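Local coordinates for ABC transporter, substrate binding protein (Agrobacterium tumefaciens, PDB 3C9H), which probably captures a solute in the periplasm and delivers it to an ABC importer, and binds a magnesium ion, at residues A88-S93 and Y130-E135; S94-Q99 and V326-G331; V100-D105 and I264-E269. All coordinates share one frame; numbering follows the deposited sequence.

Interaction 1 of 3, residues A88-S93 and Y130-E135; sequences ADFAFS and YALTFE
Phe92 holds CG anti to its backbone N (chi1 -172°), while Leu132 turns CG anti to its carbonyl carbon (chi1 -58°), and these two settings bring the ring carbon CE1 and a leucine methyl together inside a lobe of the periplasmic binding protein fold. Leu132 CD1 lies 3.5 Å from Phe92 CE1 and 4.0 Å from Phe92 CD1, an oblique approach to the ring. The same methyl reaches Phe90, where it sits near the ring plane, at the edge, 4.3 Å from CZ. One leucine branch therefore bridges two phenylalanines that point to the same side of strand 90-93, as alternate residues of a strand do. The backbones stay apart, with 9.3 Å between the CA atoms of Phe92 and Leu132, and no hydrogen bond joins the segments. Instead, each of strands 90-93 and 129-131 pairs antiparallel with strand 258-268. Helix 274-285 closes over the cluster: Phe284 meets Phe92 edge-to-face and Met285 touches Leu132. Beyond the leucine, Thr133 OG1 donates to the anti lone pair of Glu135 OE2 (2.7 Å), an oxygen also salt-bridged to Arg263, and Thr133 CG2 sits at the Phe92 ring edge, 4.4 Å from CZ.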
ATOM      1  N   ALA A  88      14.747  11.011   6.971  1.00 21.06           N
ATOM      2  CA  ALA A  88      13.750  10.506   7.925  1.00 21.12           C
ATOM      3  C   ALA A  88      14.362   9.477   8.876  1.00 20.74           C
ATOM      4  O   ALA A  88      15.357   8.804   8.554  1.00 21.01           O
ATOM      5  CB  ALA A  88      12.573   9.871   7.169  1.00 19.72           C
ATOM      6  N   ASP A  89      13.735   9.336  10.036  1.00 20.55           N
ATOM      7  CA  ASP A  89      14.127   8.340  11.008  1.00 20.16           C
ATOM      8  C   ASP A  89      13.436   6.984  10.754  1.00 19.94           C
ATOM      9  O   ASP A  89      13.912   5.942  11.236  1.00 19.04           O
ATOM     10  CB  ASP A  89      13.781   8.858  12.396  1.00 21.29           C
ATOM     11  CG  ASP A  89      14.432  10.211  12.691  1.00 22.75           C
ATOM     12  OD1 ASP A  89      15.600  10.370  12.319  1.00 25.51           O
ATOM     13  OD2 ASP A  89      13.788  11.115  13.258  1.00 25.62           O
ATOM     14  N   PHE A  90      12.301   7.030  10.047  1.00 18.79           N
ATOM     15  CA  PHE A  90      11.475   5.869   9.686  1.00 18.71           C
ATOM     16  C   PHE A  90      10.817   6.104   8.327  1.00 18.08           C
ATOM     17  O   PHE A  90      10.240   7.179   8.081  1.00 19.17           O
ATOM     18  CB  PHE A  90      10.408   5.605  10.763  1.00 18.57           C
ATOM     19  CG  PHE A  90       9.683   4.287  10.604  1.00 19.20           C
ATOM     20  CD1 PHE A  90      10.353   3.078  10.664  1.00 20.08           C
ATOM     21  CD2 PHE A  90       8.329   4.260  10.403  1.00 17.83           C
ATOM     22  CE1 PHE A  90       9.651   1.874  10.499  1.00 18.90           C
ATOM     23  CE2 PHE A  90       7.630   3.063  10.252  1.00 19.84           C
ATOM     24  CZ  PHE A  90       8.309   1.871  10.298  1.00 19.03           C
ATOM     25  N   ALA A  91      10.939   5.113   7.435  1.00 17.70           N
ATOM     26  CA  ALA A  91      10.325   5.130   6.135  1.00 17.03           C
ATOM     27  C   ALA A  91       9.335   3.998   6.104  1.00 16.58           C
ATOM     28  O   ALA A  91       9.683   2.845   6.393  1.00 16.24           O
ATOM     29  CB  ALA A  91      11.370   4.955   5.020  1.00 18.48           C
ATOM     30  N   PHE A  92       8.107   4.300   5.742  1.00 15.92           N
ATOM     31  CA  PHE A  92       7.014   3.320   5.763  1.00 16.81           C
ATOM     32  C   PHE A  92       6.229   3.409   4.459  1.00 17.55           C
ATOM     33  O   PHE A  92       5.560   4.430   4.192  1.00 18.08           O
ATOM     34  CB  PHE A  92       6.141   3.614   6.984  1.00 17.46           C
ATOM     35  CG  PHE A  92       5.062   2.566   7.252  1.00 16.75           C
ATOM     36  CD1 PHE A  92       5.392   1.245   7.410  1.00 16.70           C
ATOM     37  CD2 PHE A  92       3.732   2.948   7.424  1.00 17.54           C
ATOM     38  CE1 PHE A  92       4.429   0.292   7.674  1.00 17.99           C
ATOM     39  CE2 PHE A  92       2.765   1.993   7.706  1.00 19.15           C
ATOM     40  CZ  PHE A  92       3.135   0.661   7.823  1.00 19.79           C
ATOM     41  N   SER A  93       6.304   2.354   3.638  1.00 17.81           N
ATOM     42  CA  SER A  93       5.836   2.403   2.262  1.00 17.85           C
ATOM     43  C   SER A  93       5.232   1.098   1.786  1.00 18.66           C
ATOM     44  O   SER A  93       5.738   0.007   2.093  1.00 18.06           O
ATOM     45  CB  SER A  93       7.009   2.750   1.353  1.00 18.07           C
ATOM     46  OG  SER A  93       6.624   2.777  -0.002  1.00 16.54           O
ATOM     47  N   TYR A 130      11.138  -4.665   7.144  1.00 18.40           N
ATOM     48  CA  TYR A 130      10.102  -5.503   7.715  1.00 18.56           C
ATOM     49  C   TYR A 130       8.747  -5.224   7.090  1.00 18.47           C
ATOM     50  O   TYR A 130       8.288  -4.070   7.063  1.00 17.77           O
ATOM     51  CB  TYR A 130       9.989  -5.231   9.213  1.00 18.39           C
ATOM     52  CG  TYR A 130      11.225  -5.549  10.033  1.00 18.16           C
ATOM     53  CD1 TYR A 130      11.366  -6.786  10.618  1.00 19.30           C
ATOM     54  CD2 TYR A 130      12.226  -4.590  10.267  1.00 17.64           C
ATOM     55  CE1 TYR A 130      12.486  -7.107  11.402  1.00 18.88           C
ATOM     56  CE2 TYR A 130      13.353  -4.903  11.047  1.00 18.05           C
ATOM     57  CZ  TYR A 130      13.466  -6.162  11.611  1.00 18.28           C
ATOM     58  OH  TYR A 130      14.527  -6.496  12.389  1.00 18.16           O
ATOM     59  N   ALA A 131       8.088  -6.276   6.642  1.00 18.83           N
ATOM     60  CA  ALA A 131       6.713  -6.206   6.169  1.00 19.28           C
ATOM     61  C   ALA A 131       5.821  -6.176   7.384  1.00 20.30           C
ATOM     62  O   ALA A 131       5.920  -7.062   8.252  1.00 21.36           O
ATOM     63  CB  ALA A 131       6.362  -7.447   5.325  1.00 19.75           C
ATOM     64  N   LEU A 132       4.924  -5.209   7.459  1.00 20.07           N
ATOM     65  CA  LEU A 132       4.145  -4.980   8.703  1.00 20.02           C
ATOM     66  C   LEU A 132       2.629  -5.147   8.631  1.00 20.78           C
ATOM     67  O   LEU A 132       1.961  -5.134   9.678  1.00 20.72           O
ATOM     68  CB  LEU A 132       4.475  -3.584   9.263  1.00 20.64           C
ATOM     69  CG  LEU A 132       5.961  -3.358   9.564  1.00 20.90           C
ATOM     70  CD1 LEU A 132       6.248  -1.845   9.814  1.00 21.84           C
ATOM     71  CD2 LEU A 132       6.394  -4.208  10.755  1.00 22.88           C
ATOM     72  N   THR A 133       2.091  -5.257   7.410  1.00 21.38           N
ATOM     73  CA  THR A 133       0.665  -5.342   7.162  1.00 21.30           C
ATOM     74  C   THR A 133       0.435  -6.396   6.079  1.00 22.11           C
ATOM     75  O   THR A 133       1.380  -6.865   5.450  1.00 22.75           O
ATOM     76  CB  THR A 133       0.104  -4.003   6.628  1.00 21.32           C
ATOM     77  OG1 THR A 133       0.601  -3.764   5.291  1.00 20.26           O
ATOM     78  CG2 THR A 133       0.474  -2.825   7.562  1.00 19.54           C
ATOM     79  N   PHE A 134      -0.829  -6.712   5.832  1.00 22.60           N
ATOM     80  CA  PHE A 134      -1.214  -7.706   4.810  1.00 23.18           C
ATOM     81  C   PHE A 134      -2.505  -7.159   4.158  1.00 23.77           C
ATOM     82  O   PHE A 134      -3.593  -7.341   4.689  1.00 24.79           O
ATOM     83  CB  PHE A 134      -1.416  -9.049   5.545  1.00 24.32           C
ATOM     84  CG  PHE A 134      -1.439 -10.270   4.662  1.00 24.18           C
ATOM     85  CD1 PHE A 134      -0.258 -10.810   4.159  1.00 27.62           C
ATOM     86  CD2 PHE A 134      -2.639 -10.905   4.380  1.00 26.27           C
ATOM     87  CE1 PHE A 134      -0.281 -11.967   3.355  1.00 27.64           C
ATOM     88  CE2 PHE A 134      -2.678 -12.053   3.581  1.00 26.43           C
ATOM     89  CZ  PHE A 134      -1.496 -12.582   3.070  1.00 26.18           C
ATOM     90  N   GLU A 135      -2.361  -6.435   3.043  1.00 22.97           N
ATOM     91  CA  GLU A 135      -3.463  -5.626   2.435  1.00 22.70           C
ATOM     92  C   GLU A 135      -3.742  -5.976   0.965  1.00 22.47           C
ATOM     93  O   GLU A 135      -2.841  -5.937   0.156  1.00 22.80           O
ATOM     94  CB  GLU A 135      -3.118  -4.129   2.537  1.00 22.17           C
ATOM     95  CG  GLU A 135      -3.145  -3.604   3.980  1.00 22.88           C
ATOM     96  CD  GLU A 135      -2.559  -2.210   4.084  1.00 22.58           C
ATOM     97  OE1 GLU A 135      -3.239  -1.257   3.644  1.00 22.93           O
ATOM     98  OE2 GLU A 135      -1.405  -2.075   4.550  1.00 22.77           O
TER

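Interaction 2 of 3, residues S94-Q99 and V326-G331; sequences SAMDLQ and VPVSPG
In this periplasmic binding protein fold, the first turn of helix 96-104 packs against the loop that follows strand 323-325, and the joint is a buried methionine-valine contact. Met96, the first residue of the helix after the N-cap Ala95, sends its side chain across to Val326 and Val328. Its chain runs extended to SD and then bends (chi3 67°), which swings the terminal methyl toward the loop backbone. The sulfur lies 3.6 Å from Val326 CB and 4.1 Å from each of CG1 and CG2, so it rests against the branch point of the valine, not against one methyl alone. Val328 adds a second apolar surface through CG2, 4.0 Å from Met96 CE. Past Val328 the loop reverses in a type I turn, closed by Gly331 N to Val328 O at 2.9 Å. Leu186 of helix 183-194, Met261 and Ile264 of strand 258-268, and Tyr335 also touch the methionine. Two residues earlier, Ser94 OG hydrogen-bonds a citrate, probably from the crystallisation liquor, consistent with this helix start bordering a pocket that a small anion can enter. No hydrogen bond crosses between the two segments; the closest approach is the methyl Met96 CE to the carbonyl oxygen Val326 O, 3.3 Å.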
ATOM      1  N   SER A  94       4.168   1.244   1.008  1.00 18.27           N
ATOM      2  CA  SER A  94       3.497   0.160   0.352  1.00 18.56           C
ATOM      3  C   SER A  94       4.200  -0.221  -0.959  1.00 18.66           C
ATOM      4  O   SER A  94       3.849  -1.239  -1.565  1.00 20.20           O
ATOM      5  CB  SER A  94       2.041   0.505   0.099  1.00 17.86           C
ATOM      6  OG  SER A  94       1.932   1.751  -0.549  1.00 18.23           O
ATOM      7  N   ALA A  95       5.173   0.586  -1.391  1.00 19.14           N
ATOM      8  CA  ALA A  95       5.962   0.243  -2.574  1.00 18.50           C
ATOM      9  C   ALA A  95       7.120  -0.705  -2.160  1.00 18.64           C
ATOM     10  O   ALA A  95       8.265  -0.302  -1.964  1.00 18.63           O
ATOM     11  CB  ALA A  95       6.430   1.471  -3.342  1.00 18.40           C
ATOM     12  N   MET A  96       6.782  -1.989  -2.052  1.00 18.83           N
ATOM     13  CA  MET A  96       7.624  -2.982  -1.396  1.00 18.54           C
ATOM     14  C   MET A  96       8.969  -3.050  -2.102  1.00 19.64           C
ATOM     15  O   MET A  96      10.020  -3.130  -1.478  1.00 21.46           O
ATOM     16  CB  MET A  96       6.978  -4.364  -1.438  1.00 18.37           C
ATOM     17  CG  MET A  96       5.587  -4.528  -0.770  1.00 20.17           C
ATOM     18  SD  MET A  96       4.885  -6.193  -0.855  1.00 13.67           S
ATOM     19  CE  MET A  96       6.027  -7.074   0.199  1.00 22.58           C
ATOM     20  N   ASP A  97       8.902  -3.038  -3.415  1.00 19.67           N
ATOM     21  CA  ASP A  97      10.074  -3.088  -4.259  1.00 20.96           C
ATOM     22  C   ASP A  97      11.044  -1.920  -4.049  1.00 20.62           C
ATOM     23  O   ASP A  97      12.262  -2.126  -3.955  1.00 20.33           O
ATOM     24  CB  ASP A  97       9.660  -3.261  -5.723  1.00 22.05           C
ATOM     25  CG  ASP A  97       8.775  -2.130  -6.260  1.00 25.76           C
ATOM     26  OD1 ASP A  97       7.991  -1.516  -5.501  1.00 25.86           O
ATOM     27  OD2 ASP A  97       8.824  -1.915  -7.490  1.00 31.58           O
ATOM     28  N   LEU A  98      10.516  -0.712  -3.892  1.00 20.46           N
ATOM     29  CA  LEU A  98      11.353   0.462  -3.680  1.00 20.51           C
ATOM     30  C   LEU A  98      11.996   0.418  -2.304  1.00 20.50           C
ATOM     31  O   LEU A  98      13.108   0.904  -2.129  1.00 19.37           O
ATOM     32  CB  LEU A  98      10.530   1.763  -3.833  1.00 20.68           C
ATOM     33  CG  LEU A  98       9.950   1.978  -5.245  1.00 21.31           C
ATOM     34  CD1 LEU A  98       9.200   3.284  -5.357  1.00 22.39           C
ATOM     35  CD2 LEU A  98      11.056   1.840  -6.344  1.00 20.72           C
ATOM     36  N   GLN A  99      11.286  -0.149  -1.325  1.00 20.44           N
ATOM     37  CA  GLN A  99      11.831  -0.284   0.017  1.00 20.02           C
ATOM     38  C   GLN A  99      12.949  -1.312   0.076  1.00 20.43           C
ATOM     39  O   GLN A  99      13.962  -1.099   0.718  1.00 19.60           O
ATOM     40  CB  GLN A  99      10.730  -0.616   1.014  1.00 20.39           C
ATOM     41  CG  GLN A  99       9.781   0.565   1.254  1.00 19.75           C
ATOM     42  CD  GLN A  99      10.389   1.633   2.158  1.00 20.10           C
ATOM     43  OE1 GLN A  99      11.149   2.491   1.694  1.00 19.47           O
ATOM     44  NE2 GLN A  99      10.039   1.598   3.456  1.00 18.85           N
ATOM     45  N   VAL A 326       3.373 -11.016  -1.591  1.00 40.00           N
ATOM     46  CA  VAL A 326       4.732 -10.767  -2.074  1.00 40.86           C
ATOM     47  C   VAL A 326       5.719 -10.962  -0.890  1.00 42.12           C
ATOM     48  O   VAL A 326       5.581 -10.312   0.154  1.00 41.18           O
ATOM     49  CB  VAL A 326       4.854  -9.320  -2.638  1.00 40.66           C
ATOM     50  CG1 VAL A 326       6.144  -9.145  -3.394  1.00 39.96           C
ATOM     51  CG2 VAL A 326       3.630  -8.960  -3.538  1.00 40.42           C
ATOM     52  N   PRO A 327       6.696 -11.879  -1.036  1.00 43.50           N
ATOM     53  CA  PRO A 327       7.699 -12.104   0.021  1.00 44.24           C
ATOM     54  C   PRO A 327       8.842 -11.071  -0.013  1.00 45.25           C
ATOM     55  O   PRO A 327       9.184 -10.562  -1.089  1.00 45.96           O
ATOM     56  CB  PRO A 327       8.226 -13.505  -0.290  1.00 44.74           C
ATOM     57  CG  PRO A 327       8.070 -13.643  -1.802  1.00 44.59           C
ATOM     58  CD  PRO A 327       6.905 -12.758  -2.206  1.00 44.28           C
ATOM     59  N   VAL A 328       9.417 -10.772   1.154  1.00 45.59           N
ATOM     60  CA  VAL A 328      10.494  -9.762   1.295  1.00 46.30           C
ATOM     61  C   VAL A 328      11.896 -10.399   1.416  1.00 47.35           C
ATOM     62  O   VAL A 328      12.898  -9.851   0.934  1.00 47.09           O
ATOM     63  CB  VAL A 328      10.275  -8.906   2.566  1.00 45.91           C
ATOM     64  CG1 VAL A 328      11.188  -7.702   2.575  1.00 45.25           C
ATOM     65  CG2 VAL A 328       8.816  -8.468   2.690  1.00 46.67           C
ATOM     66  N   SER A 329      11.943 -11.557   2.081  1.00 48.61           N
ATOM     67  CA  SER A 329      13.187 -12.215   2.497  1.00 49.39           C
ATOM     68  C   SER A 329      14.165 -12.614   1.374  1.00 50.57           C
ATOM     69  O   SER A 329      15.379 -12.688   1.627  1.00 51.00           O
ATOM     70  CB  SER A 329      12.851 -13.444   3.353  1.00 49.36           C
ATOM     71  OG  SER A 329      11.956 -14.322   2.673  1.00 48.43           O
ATOM     72  N   PRO A 330      13.661 -12.894   0.147  1.00 51.61           N
ATOM     73  CA  PRO A 330      14.622 -13.160  -0.939  1.00 52.15           C
ATOM     74  C   PRO A 330      15.314 -11.883  -1.418  1.00 52.82           C
ATOM     75  O   PRO A 330      16.376 -11.952  -2.031  1.00 52.95           O
ATOM     76  CB  PRO A 330      13.751 -13.762  -2.066  1.00 52.55           C
ATOM     77  CG  PRO A 330      12.386 -13.996  -1.463  1.00 52.35           C
ATOM     78  CD  PRO A 330      12.272 -13.006  -0.334  1.00 52.06           C
ATOM     79  N   GLY A 331      14.710 -10.730  -1.150  1.00 53.12           N
ATOM     80  CA  GLY A 331      15.341  -9.466  -1.480  1.00 53.22           C
ATOM     81  C   GLY A 331      14.990  -9.031  -2.884  1.00 53.61           C
ATOM     82  O   GLY A 331      13.906  -9.335  -3.406  1.00 53.29           O
TER

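Interaction 3 of 3, residues V100-D105 and I264-E269; sequences VKLSND and IGLVPE
Val100 and Ile264 meet at an oblique angle, methyl against methyl, with Val100 CG2 4.0 Å from Ile264 CD1. Ile264 presents the end of its longer branch, while Val100 offers the methyl that stands anti to its carbonyl carbon. Further along, Leu266 points its CB toward the helix and takes the less common first torsion (chi1 62°), with CG lying between the backbone N and the carbonyl carbon. Its CD2 then reaches two helix residues: Ser103 OG at 3.3 Å and Leu102 CD1 at 4.4 Å. The serine contact is van der Waals, because a methyl is no conventional hydrogen-bond donor or acceptor; the hydroxyl is hydrogen-bonded to Gln99 O one turn back in the helix. On another side of the helix, Lys101 NZ forms a salt bridge to the syn lone pair of Asp105 OD2 at 3.0 Å. Ala108 of strand 108-109 also touches both Ser103 and Leu266. The axes of helix 100-104 and strand 264-268 approach to 9.8 Å with 31° between their directions, a helix laid at a modest angle on a strand of the sheet, as in the alpha/beta lobes of periplasmic binding proteins.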
ATOM      1  N   VAL A 100      12.760  -2.428  -0.598  1.00 20.78           N
ATOM      2  CA  VAL A 100      13.809  -3.452  -0.677  1.00 21.92           C
ATOM      3  C   VAL A 100      15.001  -2.909  -1.477  1.00 22.05           C
ATOM      4  O   VAL A 100      16.141  -3.111  -1.084  1.00 22.01           O
ATOM      5  CB  VAL A 100      13.270  -4.782  -1.241  1.00 21.97           C
ATOM      6  CG1 VAL A 100      14.448  -5.800  -1.553  1.00 22.36           C
ATOM      7  CG2 VAL A 100      12.286  -5.394  -0.240  1.00 21.56           C
ATOM      8  N   LYS A 101      14.752  -2.191  -2.570  1.00 22.45           N
ATOM      9  CA  LYS A 101      15.855  -1.490  -3.257  1.00 23.59           C
ATOM     10  C   LYS A 101      16.671  -0.535  -2.369  1.00 23.43           C
ATOM     11  O   LYS A 101      17.895  -0.587  -2.395  1.00 23.85           O
ATOM     12  CB  LYS A 101      15.377  -0.773  -4.518  1.00 23.80           C
ATOM     13  CG  LYS A 101      16.516  -0.121  -5.308  1.00 24.72           C
ATOM     14  CD  LYS A 101      16.063   0.247  -6.685  1.00 25.89           C
ATOM     15  CE  LYS A 101      17.230   0.776  -7.569  1.00 27.35           C
ATOM     16  NZ  LYS A 101      18.462  -0.136  -7.627  1.00 30.75           N
ATOM     17  N   LEU A 102      16.028   0.358  -1.606  1.00 23.25           N
ATOM     18  CA  LEU A 102      16.770   1.190  -0.657  1.00 23.09           C
ATOM     19  C   LEU A 102      17.648   0.333   0.234  1.00 23.11           C
ATOM     20  O   LEU A 102      18.818   0.635   0.424  1.00 22.74           O
ATOM     21  CB  LEU A 102      15.863   2.023   0.251  1.00 22.15           C
ATOM     22  CG  LEU A 102      15.063   3.201  -0.295  1.00 21.37           C
ATOM     23  CD1 LEU A 102      14.095   3.686   0.800  1.00 19.55           C
ATOM     24  CD2 LEU A 102      15.953   4.327  -0.763  1.00 18.30           C
ATOM     25  N   SER A 103      17.069  -0.732   0.784  1.00 23.66           N
ATOM     26  CA  SER A 103      17.753  -1.594   1.728  1.00 24.32           C
ATOM     27  C   SER A 103      18.926  -2.314   1.049  1.00 25.27           C
ATOM     28  O   SER A 103      20.029  -2.442   1.619  1.00 24.95           O
ATOM     29  CB  SER A 103      16.752  -2.597   2.312  1.00 24.36           C
ATOM     30  OG  SER A 103      15.695  -1.928   2.991  1.00 25.51           O
ATOM     31  N   ASN A 104      18.695  -2.768  -0.173  1.00 26.45           N
ATOM     32  CA  ASN A 104      19.758  -3.399  -0.965  1.00 27.11           C
ATOM     33  C   ASN A 104      20.922  -2.438  -1.331  1.00 27.70           C
ATOM     34  O   ASN A 104      22.075  -2.859  -1.434  1.00 28.60           O
ATOM     35  CB  ASN A 104      19.133  -3.996  -2.226  1.00 27.64           C
ATOM     36  CG  ASN A 104      20.058  -4.938  -2.946  1.00 30.19           C
ATOM     37  OD1 ASN A 104      20.540  -4.620  -4.043  1.00 38.99           O
ATOM     38  ND2 ASN A 104      20.333  -6.092  -2.346  1.00 32.13           N
ATOM     39  N   ASP A 105      20.633  -1.157  -1.545  1.00 27.54           N
ATOM     40  CA  ASP A 105      21.628  -0.211  -2.048  1.00 27.29           C
ATOM     41  C   ASP A 105      22.323   0.559  -0.941  1.00 26.78           C
ATOM     42  O   ASP A 105      23.105   1.472  -1.219  1.00 26.91           O
ATOM     43  CB  ASP A 105      21.003   0.778  -3.036  1.00 28.44           C
ATOM     44  CG  ASP A 105      20.577   0.131  -4.330  1.00 30.24           C
ATOM     45  OD1 ASP A 105      21.042  -0.983  -4.615  1.00 37.07           O
ATOM     46  OD2 ASP A 105      19.789   0.740  -5.089  1.00 32.97           O
ATOM     47  N   ILE A 264       6.122  -1.903   4.153  1.00 17.95           N
ATOM     48  CA  ILE A 264       7.477  -2.190   4.620  1.00 17.62           C
ATOM     49  C   ILE A 264       8.050  -0.999   5.365  1.00 17.14           C
ATOM     50  O   ILE A 264       8.032   0.135   4.866  1.00 16.87           O
ATOM     51  CB  ILE A 264       8.396  -2.585   3.435  1.00 18.03           C
ATOM     52  CG1 ILE A 264       8.019  -3.968   2.875  1.00 19.21           C
ATOM     53  CG2 ILE A 264       9.901  -2.576   3.840  1.00 17.59           C
ATOM     54  CD1 ILE A 264       8.953  -4.368   1.698  1.00 19.09           C
ATOM     55  N   GLY A 265       8.505  -1.262   6.585  1.00 16.87           N
ATOM     56  CA  GLY A 265       9.166  -0.290   7.407  1.00 17.39           C
ATOM     57  C   GLY A 265      10.655  -0.548   7.507  1.00 17.74           C
ATOM     58  O   GLY A 265      11.100  -1.679   7.590  1.00 18.20           O
ATOM     59  N   LEU A 266      11.412   0.537   7.512  1.00 17.19           N
ATOM     60  CA  LEU A 266      12.884   0.503   7.690  1.00 16.93           C
ATOM     61  C   LEU A 266      13.356   1.844   8.260  1.00 17.59           C
ATOM     62  O   LEU A 266      12.645   2.828   8.169  1.00 17.54           O
ATOM     63  CB  LEU A 266      13.591   0.194   6.370  1.00 16.40           C
ATOM     64  CG  LEU A 266      13.431   1.181   5.200  1.00 16.61           C
ATOM     65  CD1 LEU A 266      14.380   2.374   5.370  1.00 16.16           C
ATOM     66  CD2 LEU A 266      13.654   0.483   3.801  1.00 16.82           C
ATOM     67  N   VAL A 267      14.540   1.833   8.877  1.00 17.85           N
ATOM     68  CA  VAL A 267      15.203   3.006   9.401  1.00 18.41           C
ATOM     69  C   VAL A 267      16.305   3.349   8.422  1.00 18.67           C
ATOM     70  O   VAL A 267      17.187   2.523   8.189  1.00 19.13           O
ATOM     71  CB  VAL A 267      15.843   2.722  10.783  1.00 19.25           C
ATOM     72  CG1 VAL A 267      16.717   3.904  11.230  1.00 17.45           C
ATOM     73  CG2 VAL A 267      14.755   2.386  11.806  1.00 18.03           C
ATOM     74  N   PRO A 268      16.225   4.534   7.805  1.00 18.65           N
ATOM     75  CA  PRO A 268      17.254   4.992   6.899  1.00 19.71           C
ATOM     76  C   PRO A 268      18.655   5.089   7.560  1.00 20.19           C
ATOM     77  O   PRO A 268      18.793   5.442   8.729  1.00 20.63           O
ATOM     78  CB  PRO A 268      16.743   6.380   6.458  1.00 18.82           C
ATOM     79  CG  PRO A 268      15.224   6.282   6.611  1.00 18.92           C
ATOM     80  CD  PRO A 268      15.109   5.498   7.897  1.00 19.11           C
ATOM     81  N   GLU A 269      19.675   4.744   6.788  1.00 22.30           N
ATOM     82  CA  GLU A 269      21.068   4.911   7.175  1.00 22.37           C
ATOM     83  C   GLU A 269      21.385   6.336   7.655  1.00 22.58           C
ATOM     84  O   GLU A 269      22.148   6.511   8.619  1.00 22.77           O
ATOM     85  CB  GLU A 269      21.951   4.556   5.980  1.00 22.99           C
ATOM     86  CG  GLU A 269      23.420   4.492   6.292  1.00 23.81           C
ATOM     87  CD  GLU A 269      24.133   5.817   6.124  1.00 31.73           C
ATOM     88  OE1 GLU A 269      23.541   6.760   5.536  1.00 33.80           O
ATOM     89  OE2 GLU A 269      25.310   5.916   6.562  1.00 37.79           O
TER

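Strand 90-93 leads directly into helix 96-104, so the three interactions share one continuous piece of chain, and strand 258-268 ties them together. Its Ile264 N lies 2.8 Å from Ser93 O and its Gly265 N 2.9 Å from Tyr130 O, probable hydrogen bonds joining interaction 3 to both segments of interaction 1. Gln99, in the helical segment of interaction 2, hydrogen-bonds through NE2 to Ile264 O (2.9 Å). Ala131 CB and Val328 CG2, 3.7 Å apart, connect interactions 1 and 2. The three centres are each about 10 Å from one another. The magnesium ion, bound by Ser41 and Asp43, lies about 9 Å from the Phe92 side chain and about 14 Å from those of Met96 and Ile264.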